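Local coordinates for tungsten-containing formylmethanofuran dehydrogenase 2 subunit C (Methanothermobacter wolfeii, PDB 5T5I), which forms part of a tungsten-dependent formylmethanofuran dehydrogenase, which probably fixes carbon dioxide as formylmethanofuran at the start of methanogenesis, at residues I162-N167 with P181-N186; G168-I173 with N187-I192; E203-T208 with H249-A254; F222-V227 with Y243-D248. One frame throughout, in Å; residues are numbered along the deposited sequence.

Contacts 1 and 2 are the corner and following strand of two neighbouring coils of the right-handed beta-helix; their centres lie 9 Å apart, and Met166 O of contact 1 meets Asn187 N of contact 2 at 3.1 Å. Contact 3 adds the next coil: its centre is 11 Å from that of contact 1, and Thr208 pairs with Gly188 and Ile190 of contact 2. Contact 4 is nested in the chain excursion that contact 3 closes, 12 Å away between centres, and Asp248 OD2 meets Glu203 N at 2.8 Å. The bound calcium ion, held by Ser139, Tyr140 and Asp143, lies beside contact 1, its nearest approach to the Glu164 side chain about 3 Å.

Contact 1: residues I162-N167 with P181-N186; sequences IGEYMN and PGIHMN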
loop_
_atom_site.group_PDB
_atom_site.type_symbol
_atom_site.label_atom_id
_atom_site.label_comp_id
_atom_site.label_asym_id
_atom_site.label_seq_id
_atom_site.Cartn_x
_atom_site.Cartn_y
_atom_site.Cartn_z
ATOM N N ILE C 162 -27.199 -19.168 13.926
ATOM C CA ILE C 162 -28.226 -20.148 13.625
ATOM C C ILE C 162 -27.575 -21.543 13.808
ATOM O O ILE C 162 -26.384 -21.723 13.525
ATOM C CB ILE C 162 -28.883 -19.977 12.216
ATOM C CG1 ILE C 162 -27.912 -20.274 11.074
ATOM C CG2 ILE C 162 -29.528 -18.576 12.028
ATOM C CD1 ILE C 162 -28.606 -20.886 9.911
ATOM N N GLY C 163 -28.320 -22.469 14.372
ATOM C CA GLY C 163 -27.819 -23.812 14.646
ATOM C C GLY C 163 -26.678 -23.880 15.647
ATOM O O GLY C 163 -25.829 -24.771 15.573
ATOM N N GLU C 164 -26.648 -22.948 16.597
ATOM C CA GLU C 164 -25.630 -22.906 17.653
ATOM C C GLU C 164 -25.666 -24.205 18.487
ATOM O O GLU C 164 -26.723 -24.577 18.984
ATOM C CB GLU C 164 -25.855 -21.650 18.518
ATOM C CG GLU C 164 -24.934 -21.492 19.727
ATOM C CD GLU C 164 -25.580 -21.660 21.087
ATOM O OE1 GLU C 164 -26.718 -22.171 21.150
ATOM O OE2 GLU C 164 -24.900 -21.399 22.103
ATOM N N TYR C 165 -24.527 -24.930 18.560
ATOM C CA TYR C 165 -24.405 -26.234 19.254
ATOM C C TYR C 165 -25.387 -27.315 18.690
ATOM O O TYR C 165 -25.799 -28.222 19.412
ATOM C CB TYR C 165 -24.548 -26.097 20.795
ATOM C CG TYR C 165 -23.293 -25.649 21.515
ATOM C CD1 TYR C 165 -22.277 -26.548 21.810
ATOM C CD2 TYR C 165 -23.146 -24.339 21.946
ATOM C CE1 TYR C 165 -21.127 -26.146 22.494
ATOM C CE2 TYR C 165 -22.009 -23.924 22.633
ATOM C CZ TYR C 165 -20.995 -24.828 22.895
ATOM O OH TYR C 165 -19.880 -24.395 23.564
ATOM N N MET C 166 -25.707 -27.253 17.389
ATOM C CA MET C 166 -26.631 -28.203 16.753
ATOM C C MET C 166 -26.112 -29.631 16.892
ATOM O O MET C 166 -24.920 -29.861 16.724
ATOM C CB MET C 166 -26.813 -27.849 15.263
ATOM C CG MET C 166 -28.073 -28.353 14.654
ATOM S SD MET C 166 -28.086 -27.895 12.905
ATOM C CE MET C 166 -29.563 -28.649 12.375
ATOM N N ASN C 167 -27.002 -30.568 17.215
ATOM C CA ASN C 167 -26.689 -31.985 17.410
ATOM C C ASN C 167 -27.638 -32.934 16.626
ATOM O O ASN C 167 -27.938 -34.032 17.093
ATOM C CB ASN C 167 -26.790 -32.284 18.907
ATOM C CG ASN C 167 -26.006 -33.473 19.356
ATOM O OD1 ASN C 167 -25.110 -33.977 18.657
ATOM N ND2 ASN C 167 -26.342 -33.949 20.544
ATOM N N PRO C 181 -23.066 -18.731 11.505
ATOM C CA PRO C 181 -24.015 -19.852 11.392
ATOM C C PRO C 181 -23.271 -21.165 11.659
ATOM O O PRO C 181 -22.116 -21.310 11.245
ATOM C CB PRO C 181 -24.489 -19.772 9.939
ATOM C CG PRO C 181 -23.331 -19.190 9.204
ATOM C CD PRO C 181 -22.715 -18.192 10.171
ATOM N N GLY C 182 -23.905 -22.075 12.390
ATOM C CA GLY C 182 -23.299 -23.353 12.757
ATOM C C GLY C 182 -22.192 -23.276 13.798
ATOM O O GLY C 182 -21.381 -24.208 13.910
ATOM N N ILE C 183 -22.141 -22.171 14.574
ATOM C CA ILE C 183 -21.163 -21.990 15.666
ATOM C C ILE C 183 -21.240 -23.206 16.622
ATOM O O ILE C 183 -22.327 -23.567 17.049
ATOM C CB ILE C 183 -21.372 -20.642 16.419
ATOM C CG1 ILE C 183 -20.238 -20.366 17.454
ATOM C CG2 ILE C 183 -22.755 -20.551 17.086
ATOM C CD1 ILE C 183 -19.066 -19.608 16.900
ATOM N N HIS C 184 -20.101 -23.858 16.905
ATOM C CA HIS C 184 -20.040 -25.050 17.795
ATOM C C HIS C 184 -20.924 -26.217 17.334
ATOM O O HIS C 184 -21.265 -27.059 18.145
ATOM C CB HIS C 184 -20.388 -24.700 19.258
ATOM C CG HIS C 184 -19.349 -23.939 19.991
ATOM N ND1 HIS C 184 -18.175 -24.537 20.401
ATOM C CD2 HIS C 184 -19.384 -22.675 20.444
ATOM C CE1 HIS C 184 -17.515 -23.593 21.055
ATOM N NE2 HIS C 184 -18.227 -22.465 21.115
ATOM N N MET C 185 -21.238 -26.324 16.036
ATOM C CA MET C 185 -22.084 -27.409 15.540
ATOM C C MET C 185 -21.392 -28.768 15.749
ATOM O O MET C 185 -20.192 -28.877 15.528
ATOM C CB MET C 185 -22.363 -27.159 14.033
ATOM C CG MET C 185 -23.127 -28.196 13.345
ATOM S SD MET C 185 -23.312 -27.685 11.605
ATOM C CE MET C 185 -24.750 -28.583 11.213
ATOM N N ASN C 186 -22.155 -29.770 16.219
ATOM C CA ASN C 186 -21.690 -31.148 16.419
ATOM C C ASN C 186 -22.201 -32.098 15.349
ATOM O O ASN C 186 -21.485 -33.018 14.970
ATOM C CB ASN C 186 -22.144 -31.683 17.786
ATOM C CG ASN C 186 -21.343 -31.161 18.927
ATOM O OD1 ASN C 186 -21.886 -30.635 19.903
ATOM N ND2 ASN C 186 -20.056 -31.453 18.905
#
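Tyr165 and His184 form an offset stack, with planes 5° and centroids 4.3 Å apart. The slip sets His184 CB over the middle of the phenol ring, 3.5 Å from its centroid, while Tyr165 OH sits over the centre of the imidazole. Matching first torsions (CG anti to the carbonyl carbon, chi1 -81° for Tyr165 and -73° for His184), on stacked backbones of the same turn type, keep the two side chains parallel. A valine in place of Tyr165 would probably uncover one face of the imidazole and leave His184 freer to turn about its NE2 hydrogen bond to an acidic side chain of another protein chain. Glu164, close to the calcium ion, sets CG 3.6 Å from Ile183 CG2; its OE1 bonds to Ser139 OG and OE2 forms a salt bridge with a basic side chain of another protein chain. Met166 SD lies 3.8 Å from Met185 CE, and Ile162 CG1 packs on Pro181 CB. Backbone bonds from Gly182 N to Ile162 O, Tyr165 N to Ile183 O and Asn186 N to Met166 O link the two type II turns, corners of successive beta-helix coils. Beneath them, Ile162 and Met166 rest on Ile171 of strand 170-173, and Met185 on Ile190 of strand 187-192.

Contact 2: residues G168-I173 with N187-I192; sequences GGKIII and NGLIII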
loop_
_atom_site.group_PDB
_atom_site.type_symbol
_atom_site.label_atom_id
_atom_site.label_comp_id
_atom_site.label_asym_id
_atom_site.label_seq_id
_atom_site.Cartn_x
_atom_site.Cartn_y
_atom_site.Cartn_z
ATOM N N GLY C 168 -28.104 -32.496 15.467
ATOM C CA GLY C 168 -29.049 -33.239 14.631
ATOM C C GLY C 168 -30.116 -32.332 14.048
ATOM O O GLY C 168 -30.236 -31.171 14.441
ATOM N N GLY C 169 -30.903 -32.872 13.138
ATOM C CA GLY C 169 -31.960 -32.128 12.476
ATOM C C GLY C 169 -31.458 -31.351 11.277
ATOM O O GLY C 169 -30.332 -31.557 10.802
ATOM N N LYS C 170 -32.283 -30.433 10.797
ATOM C CA LYS C 170 -31.982 -29.683 9.579
ATOM C C LYS C 170 -32.513 -28.255 9.632
ATOM O O LYS C 170 -33.657 -28.040 10.029
ATOM C CB LYS C 170 -32.614 -30.421 8.396
ATOM C CG LYS C 170 -32.309 -29.834 7.036
ATOM C CD LYS C 170 -32.562 -30.829 5.910
ATOM C CE LYS C 170 -34.013 -31.231 5.749
ATOM N NZ LYS C 170 -34.195 -32.271 4.701
ATOM N N ILE C 171 -31.697 -27.290 9.186
ATOM C CA ILE C 171 -32.094 -25.881 9.110
ATOM C C ILE C 171 -31.861 -25.400 7.676
ATOM O O ILE C 171 -30.746 -25.522 7.159
ATOM C CB ILE C 171 -31.343 -24.990 10.123
ATOM C CG1 ILE C 171 -31.640 -25.422 11.576
ATOM C CG2 ILE C 171 -31.708 -23.492 9.910
ATOM C CD1 ILE C 171 -30.709 -24.795 12.638
ATOM N N ILE C 172 -32.890 -24.817 7.057
ATOM C CA ILE C 172 -32.790 -24.255 5.711
ATOM C C ILE C 172 -33.135 -22.760 5.782
ATOM O O ILE C 172 -34.229 -22.414 6.227
ATOM C CB ILE C 172 -33.702 -25.003 4.699
ATOM C CG1 ILE C 172 -33.288 -26.491 4.579
ATOM C CG2 ILE C 172 -33.663 -24.315 3.321
ATOM C CD1 ILE C 172 -34.283 -27.371 3.856
ATOM N N ILE C 173 -32.210 -21.885 5.368
ATOM C CA ILE C 173 -32.455 -20.436 5.273
ATOM C C ILE C 173 -32.477 -20.136 3.780
ATOM O O ILE C 173 -31.452 -20.303 3.110
ATOM C CB ILE C 173 -31.376 -19.570 5.999
ATOM C CG1 ILE C 173 -31.088 -20.066 7.425
ATOM C CG2 ILE C 173 -31.769 -18.073 6.002
ATOM C CD1 ILE C 173 -32.266 -20.131 8.389
ATOM N N ASN C 187 -23.468 -31.953 14.958
ATOM C CA ASN C 187 -24.137 -32.806 13.966
ATOM C C ASN C 187 -25.312 -32.040 13.379
ATOM O O ASN C 187 -25.769 -31.055 13.963
ATOM C CB ASN C 187 -24.672 -34.101 14.636
ATOM C CG ASN C 187 -23.811 -35.327 14.478
ATOM O OD1 ASN C 187 -24.038 -36.155 13.597
ATOM N ND2 ASN C 187 -22.914 -35.567 15.421
ATOM N N GLY C 188 -25.816 -32.534 12.257
ATOM C CA GLY C 188 -26.948 -31.943 11.558
ATOM C C GLY C 188 -26.547 -31.349 10.227
ATOM O O GLY C 188 -25.400 -31.497 9.780
ATOM N N LEU C 189 -27.508 -30.703 9.579
ATOM C CA LEU C 189 -27.316 -30.089 8.266
ATOM C C LEU C 189 -27.899 -28.676 8.262
ATOM O O LEU C 189 -29.044 -28.484 8.658
ATOM C CB LEU C 189 -27.968 -30.968 7.165
ATOM C CG LEU C 189 -28.082 -30.374 5.759
ATOM C CD1 LEU C 189 -26.713 -30.061 5.165
ATOM C CD2 LEU C 189 -28.864 -31.322 4.827
ATOM N N ILE C 190 -27.101 -27.695 7.836
ATOM C CA ILE C 190 -27.542 -26.312 7.662
ATOM C C ILE C 190 -27.347 -25.976 6.183
ATOM O O ILE C 190 -26.229 -26.096 5.670
ATOM C CB ILE C 190 -26.788 -25.307 8.557
ATOM C CG1 ILE C 190 -27.057 -25.599 10.050
ATOM C CG2 ILE C 190 -27.200 -23.846 8.226
ATOM C CD1 ILE C 190 -26.074 -24.909 11.003
ATOM N N ILE C 191 -28.419 -25.538 5.505
ATOM C CA ILE C 191 -28.338 -25.086 4.110
ATOM C C ILE C 191 -28.699 -23.587 4.087
ATOM O O ILE C 191 -29.796 -23.220 4.481
ATOM C CB ILE C 191 -29.243 -25.888 3.137
ATOM C CG1 ILE C 191 -28.853 -27.387 3.116
ATOM C CG2 ILE C 191 -29.151 -25.269 1.714
ATOM C CD1 ILE C 191 -29.829 -28.296 2.359
ATOM N N ILE C 192 -27.796 -22.745 3.591
ATOM C CA ILE C 192 -28.031 -21.301 3.419
ATOM C C ILE C 192 -28.073 -21.047 1.900
ATOM O O ILE C 192 -27.060 -21.194 1.211
ATOM C CB ILE C 192 -26.956 -20.463 4.169
ATOM C CG1 ILE C 192 -27.021 -20.741 5.707
ATOM C CG2 ILE C 192 -27.136 -18.953 3.892
ATOM C CD1 ILE C 192 -25.728 -20.569 6.414
#
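Asn187 O takes a weak, bent bond from Gly168 N at 3.1 Å, where segment 168-173 turns its corner. Gly188 follows with its CA 3.5 Å from Gly169 O; a CB here would be tight against that oxygen and jammed against the carbonyl O of Asn187. Regular parallel pairing then sets in: Leu189 N bonds to Gly169 O, and Leu189 O takes Ile171 N at 3.0 Å. Leu189 CD2 lies alongside Lys170 CD, 3.9 Å away, since both CG atoms are anti to the backbone N (chi1 170° and -176°); the lysine bends at chi3 and its NZ reaches a salt bridge with Glu236. This is the stacking of successive coils in a right-handed beta-helix, the isoleucines in register: Ile171 on Ile190, Ile172 on Ile191, Ile173 on Ile192. Ile190 CG1 sits 4.3 Å from Ile171 CB, on the same side of the strands as Ile162 and Met166. On the other side, towards Glu236, Ile191 CB meets Ile172 CG1, while Ile191 N bonds to Ile171 O at 2.9 Å and Ile191 O receives Ile173 N. Ile192 returns to the face of Ile190: its CG1 stands 4.5 Å from Ile173 CG1, and its CA-H points to Ile173 O.

Contact 3: residues E203-T208 with H249-A254; sequences EMAGGT and HAIKGA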
loop_
_atom_site.group_PDB
_atom_site.type_symbol
_atom_site.label_atom_id
_atom_site.label_comp_id
_atom_site.label_asym_id
_atom_site.label_seq_id
_atom_site.Cartn_x
_atom_site.Cartn_y
_atom_site.Cartn_z
ATOM N N GLU C 203 -15.714 -22.923 15.130
ATOM C CA GLU C 203 -15.608 -23.906 16.215
ATOM C C GLU C 203 -16.501 -25.165 16.029
ATOM O O GLU C 203 -16.806 -25.850 17.002
ATOM C CB GLU C 203 -15.857 -23.220 17.570
ATOM C CG GLU C 203 -14.794 -22.185 17.892
ATOM C CD GLU C 203 -15.178 -21.319 19.069
ATOM O OE1 GLU C 203 -15.897 -20.318 18.862
ATOM O OE2 GLU C 203 -14.791 -21.671 20.208
ATOM N N MET C 204 -16.871 -25.514 14.783
ATOM C CA MET C 204 -17.675 -26.717 14.562
ATOM C C MET C 204 -16.790 -27.970 14.765
ATOM O O MET C 204 -15.588 -27.946 14.467
ATOM C CB MET C 204 -18.341 -26.718 13.156
ATOM C CG MET C 204 -17.387 -27.051 12.011
ATOM S SD MET C 204 -18.065 -26.924 10.323
ATOM C CE MET C 204 -19.581 -27.830 10.472
ATOM N N ALA C 205 -17.396 -29.036 15.300
ATOM C CA ALA C 205 -16.745 -30.341 15.509
ATOM C C ALA C 205 -17.263 -31.427 14.532
ATOM O O ALA C 205 -16.599 -32.437 14.329
ATOM C CB ALA C 205 -16.981 -30.785 16.948
ATOM N N GLY C 206 -18.421 -31.196 13.928
ATOM C CA GLY C 206 -19.068 -32.132 13.013
ATOM C C GLY C 206 -20.288 -31.511 12.365
ATOM O O GLY C 206 -20.592 -30.338 12.605
ATOM N N GLY C 207 -20.973 -32.294 11.548
ATOM C CA GLY C 207 -22.122 -31.823 10.790
ATOM C C GLY C 207 -21.697 -31.204 9.474
ATOM O O GLY C 207 -20.496 -31.146 9.155
ATOM N N THR C 208 -22.676 -30.724 8.706
ATOM C CA THR C 208 -22.440 -30.131 7.387
ATOM C C THR C 208 -23.149 -28.775 7.225
ATOM O O THR C 208 -24.310 -28.635 7.572
ATOM C CB THR C 208 -22.906 -31.091 6.267
ATOM O OG1 THR C 208 -22.372 -32.385 6.483
ATOM C CG2 THR C 208 -22.501 -30.615 4.889
ATOM N N HIS C 249 -10.390 -26.782 12.587
ATOM C CA HIS C 249 -9.260 -27.410 13.266
ATOM C C HIS C 249 -8.700 -26.622 14.484
ATOM O O HIS C 249 -7.723 -27.071 15.071
ATOM C CB HIS C 249 -8.155 -27.796 12.297
ATOM C CG HIS C 249 -8.574 -28.735 11.210
ATOM N ND1 HIS C 249 -8.383 -28.342 9.915
ATOM C CD2 HIS C 249 -9.191 -29.947 11.200
ATOM C CE1 HIS C 249 -8.841 -29.314 9.159
ATOM N NE2 HIS C 249 -9.342 -30.288 9.866
ATOM N N ALA C 250 -9.377 -25.543 14.940
ATOM C CA ALA C 250 -9.104 -24.936 16.240
ATOM C C ALA C 250 -9.647 -25.908 17.312
ATOM O O ALA C 250 -9.252 -25.807 18.460
ATOM C CB ALA C 250 -9.822 -23.602 16.384
ATOM N N ILE C 251 -10.598 -26.804 16.934
ATOM C CA ILE C 251 -11.224 -27.811 17.808
ATOM C C ILE C 251 -10.501 -29.151 17.606
ATOM O O ILE C 251 -10.236 -29.544 16.467
ATOM C CB ILE C 251 -12.739 -27.938 17.487
ATOM C CG1 ILE C 251 -13.487 -26.608 17.769
ATOM C CG2 ILE C 251 -13.406 -29.116 18.246
ATOM C CD1 ILE C 251 -13.713 -26.256 19.284
ATOM N N LYS C 252 -10.240 -29.876 18.702
ATOM C CA LYS C 252 -9.559 -31.172 18.625
ATOM C C LYS C 252 -10.469 -32.217 17.993
ATOM O O LYS C 252 -11.641 -32.289 18.346
ATOM C CB LYS C 252 -9.104 -31.644 20.020
ATOM C CG LYS C 252 -7.990 -30.793 20.595
ATOM C CD LYS C 252 -7.626 -31.221 22.014
ATOM C CE LYS C 252 -6.602 -30.284 22.616
ATOM N NZ LYS C 252 -6.362 -30.551 24.059
ATOM N N GLY C 253 -9.926 -32.987 17.046
ATOM C CA GLY C 253 -10.662 -34.041 16.365
ATOM C C GLY C 253 -11.822 -33.565 15.503
ATOM O O GLY C 253 -12.752 -34.336 15.269
ATOM N N ALA C 254 -11.777 -32.304 15.005
ATOM C CA ALA C 254 -12.864 -31.715 14.211
ATOM C C ALA C 254 -13.064 -32.452 12.874
ATOM O O ALA C 254 -12.090 -32.761 12.197
ATOM C CB ALA C 254 -12.579 -30.241 13.945
#
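Ile251 is the residue that fills this contact, pressing its two branches on different residues of 203-208. CG1 lies 3.5 Å from Glu203 O, and CD1 continues past it to Glu203 CB at 4.1 Å. The other branch, CG2, meets Ala205 CB at 4.2 Å. With chi1 at -63°, CG1 stands anti to the carbonyl carbon and is turned to Glu203, CG2 to Ala205. Beside the isoleucine, Ala254 CB approaches Met204 O at 3.8 Å, and Ala254 CA comes equally near Ala205 O. No hydrogen bond joins the two segments directly, so apolar contact and close-lying carbonyls make up the first shell.

Ile251 and Ala254 are brought to the same side by a type II turn, with Gly253 taking the positive phi and Ala254 N returning to Ile251 O in a weak bond. One step further out, the carboxylate of Asp248 ties both segments: OD2 bonds to Glu203 N and OD1 to Ala250 N. The Glu203 carboxylate is held from outside, by a basic and an aromatic side chain of another protein chain.

Ala205 also bonds through its backbone to Met185 on the coil before. The arrangement is that of the last corner of a right-handed beta-helix, where a returning chain supplies strand 256-261 parallel to strand 208-211.

Contact 4: residues F222-V227 with Y243-D248; sequences FKYLGV and YKFEGD
Strands 223-227 and 243-247 pair antiparallel at the C-terminal end of the beta-helix, with Phe222 and Asp248 flanking them. Of the backbone bonds, Lys223 and Glu246 exchange a reciprocal pair, Lys223 N reaching Glu246 O at 2.8 Å. Lys244 O takes Leu225 N and Lys244 N gives to Gly226 O, so that Leu225 and Gly226 stand opposite Lys244, a beta bulge.

Among the aromatics, Tyr224, Tyr243 and Phe245 make a cluster with no flat stacking, the tyrosine planes 62° apart: Tyr224 CD1 lies over the Phe245 face, 3.7 Å from CE1, and Tyr224 OH comes in at the edge of the Tyr243 ring, 3.4 Å from CD1. At the other end, Phe222 CG stands anti to its carbonyl carbon (chi1 -82°), which lays the ring under Gly247 CA and Asp248 CA, the former 4.0 Å from the ring centroid in a CH-pi contact. An alanine instead of Phe222 would probably open a gap beneath the cis peptide between Gly247 and Asp248, and take away CD2, the ring atom that meets Phe245 CB.

Among other apolar contacts, Val227 CG2 touches Tyr243 CD1 at 3.6 Å, and Leu225 CD1 rests 4.0 Å from both Lys244 CE and Glu246 CB.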
loop_
_atom_site.group_PDB
_atom_site.type_symbol
_atom_site.label_atom_id
_atom_site.label_comp_id
_atom_site.label_asym_id
_atom_site.label_seq_id
_atom_site.Cartn_x
_atom_site.Cartn_y
_atom_site.Cartn_z
ATOM N N PHE C 222 -9.797 -23.934 8.691
ATOM C CA PHE C 222 -10.360 -24.950 7.793
ATOM C C PHE C 222 -9.312 -25.428 6.786
ATOM O O PHE C 222 -8.446 -24.648 6.397
ATOM C CB PHE C 222 -11.594 -24.403 7.080
ATOM C CG PHE C 222 -12.846 -24.490 7.922
ATOM C CD1 PHE C 222 -13.106 -23.551 8.907
ATOM C CD2 PHE C 222 -13.754 -25.528 7.744
ATOM C CE1 PHE C 222 -14.255 -23.642 9.697
ATOM C CE2 PHE C 222 -14.894 -25.625 8.543
ATOM C CZ PHE C 222 -15.128 -24.690 9.527
ATOM N N LYS C 223 -9.372 -26.707 6.388
ATOM C CA LYS C 223 -8.477 -27.283 5.385
ATOM C C LYS C 223 -9.267 -27.393 4.098
ATOM O O LYS C 223 -10.385 -27.899 4.108
ATOM C CB LYS C 223 -8.002 -28.676 5.796
ATOM C CG LYS C 223 -7.039 -29.346 4.826
ATOM C CD LYS C 223 -6.662 -30.737 5.326
ATOM C CE LYS C 223 -5.668 -31.424 4.415
ATOM N NZ LYS C 223 -6.005 -32.858 4.214
ATOM N N TYR C 224 -8.671 -26.962 2.997
ATOM C CA TYR C 224 -9.304 -27.032 1.673
ATOM C C TYR C 224 -9.104 -28.434 1.085
ATOM O O TYR C 224 -7.964 -28.883 0.988
ATOM C CB TYR C 224 -8.705 -25.943 0.767
ATOM C CG TYR C 224 -9.205 -25.991 -0.655
ATOM C CD1 TYR C 224 -10.557 -25.850 -0.941
ATOM C CD2 TYR C 224 -8.327 -26.179 -1.719
ATOM C CE1 TYR C 224 -11.027 -25.893 -2.247
ATOM C CE2 TYR C 224 -8.786 -26.230 -3.036
ATOM C CZ TYR C 224 -10.138 -26.064 -3.296
ATOM O OH TYR C 224 -10.621 -26.151 -4.579
ATOM N N LEU C 225 -10.200 -29.127 0.724
ATOM C CA LEU C 225 -10.166 -30.498 0.174
ATOM C C LEU C 225 -10.340 -30.592 -1.351
ATOM O O LEU C 225 -10.094 -31.654 -1.907
ATOM C CB LEU C 225 -11.237 -31.367 0.855
ATOM C CG LEU C 225 -11.140 -31.539 2.390
ATOM C CD1 LEU C 225 -12.212 -32.474 2.871
ATOM C CD2 LEU C 225 -9.776 -32.079 2.828
ATOM N N GLY C 226 -10.743 -29.515 -2.008
ATOM C CA GLY C 226 -10.952 -29.503 -3.456
ATOM C C GLY C 226 -12.381 -29.132 -3.813
ATOM O O GLY C 226 -13.085 -28.527 -3.000
ATOM N N VAL C 227 -12.857 -29.588 -4.980
ATOM C CA VAL C 227 -14.215 -29.321 -5.443
ATOM C C VAL C 227 -14.980 -30.628 -5.543
ATOM O O VAL C 227 -14.448 -31.649 -6.008
ATOM C CB VAL C 227 -14.215 -28.526 -6.786
ATOM C CG1 VAL C 227 -15.585 -28.552 -7.494
ATOM C CG2 VAL C 227 -13.775 -27.083 -6.557
ATOM N N TYR C 243 -16.762 -25.747 -3.453
ATOM C CA TYR C 243 -15.461 -25.844 -2.782
ATOM C C TYR C 243 -15.770 -26.555 -1.466
ATOM O O TYR C 243 -16.767 -26.215 -0.825
ATOM C CB TYR C 243 -14.874 -24.468 -2.459
ATOM C CG TYR C 243 -14.425 -23.691 -3.670
ATOM C CD1 TYR C 243 -13.423 -24.179 -4.504
ATOM C CD2 TYR C 243 -14.936 -22.425 -3.937
ATOM C CE1 TYR C 243 -12.989 -23.457 -5.612
ATOM C CE2 TYR C 243 -14.505 -21.691 -5.040
ATOM C CZ TYR C 243 -13.534 -22.212 -5.878
ATOM O OH TYR C 243 -13.086 -21.493 -6.956
ATOM N N LYS C 244 -14.975 -27.573 -1.106
ATOM C CA LYS C 244 -15.176 -28.387 0.092
ATOM C C LYS C 244 -14.063 -28.092 1.099
ATOM O O LYS C 244 -12.880 -28.096 0.747
ATOM C CB LYS C 244 -15.178 -29.882 -0.282
ATOM C CG LYS C 244 -15.519 -30.811 0.869
ATOM C CD LYS C 244 -15.458 -32.266 0.421
ATOM C CE LYS C 244 -15.892 -33.230 1.493
ATOM N NZ LYS C 244 -15.888 -34.635 0.996
ATOM N N PHE C 245 -14.453 -27.856 2.347
ATOM C CA PHE C 245 -13.534 -27.554 3.451
ATOM C C PHE C 245 -13.844 -28.423 4.654
ATOM O O PHE C 245 -15.019 -28.674 4.924
ATOM C CB PHE C 245 -13.693 -26.084 3.877
ATOM C CG PHE C 245 -13.360 -25.073 2.815
ATOM C CD1 PHE C 245 -12.070 -24.568 2.692
ATOM C CD2 PHE C 245 -14.350 -24.565 1.981
ATOM C CE1 PHE C 245 -11.773 -23.589 1.742
ATOM C CE2 PHE C 245 -14.050 -23.610 1.014
ATOM C CZ PHE C 245 -12.763 -23.129 0.897
ATOM N N GLU C 246 -12.809 -28.839 5.399
ATOM C CA GLU C 246 -12.952 -29.614 6.634
ATOM C C GLU C 246 -12.418 -28.819 7.822
ATOM O O GLU C 246 -11.342 -28.213 7.747
ATOM C CB GLU C 246 -12.217 -30.956 6.533
ATOM C CG GLU C 246 -12.525 -31.901 7.691
ATOM C CD GLU C 246 -11.631 -33.122 7.721
ATOM O OE1 GLU C 246 -10.389 -32.950 7.717
ATOM O OE2 GLU C 246 -12.174 -34.250 7.769
ATOM N N GLY C 247 -13.163 -28.840 8.919
ATOM C CA GLY C 247 -12.742 -28.120 10.118
ATOM C C GLY C 247 -13.763 -28.169 11.229
ATOM O O GLY C 247 -14.628 -29.052 11.221
ATOM N N ASP C 248 -13.734 -27.238 12.191
ATOM C CA ASP C 248 -12.764 -26.157 12.374
ATOM C C ASP C 248 -11.602 -26.756 13.162
ATOM O O ASP C 248 -11.794 -27.165 14.316
ATOM C CB ASP C 248 -13.446 -25.021 13.155
ATOM C CG ASP C 248 -12.629 -23.771 13.418
ATOM O OD1 ASP C 248 -11.393 -23.817 13.251
ATOM O OD2 ASP C 248 -13.223 -22.759 13.839
#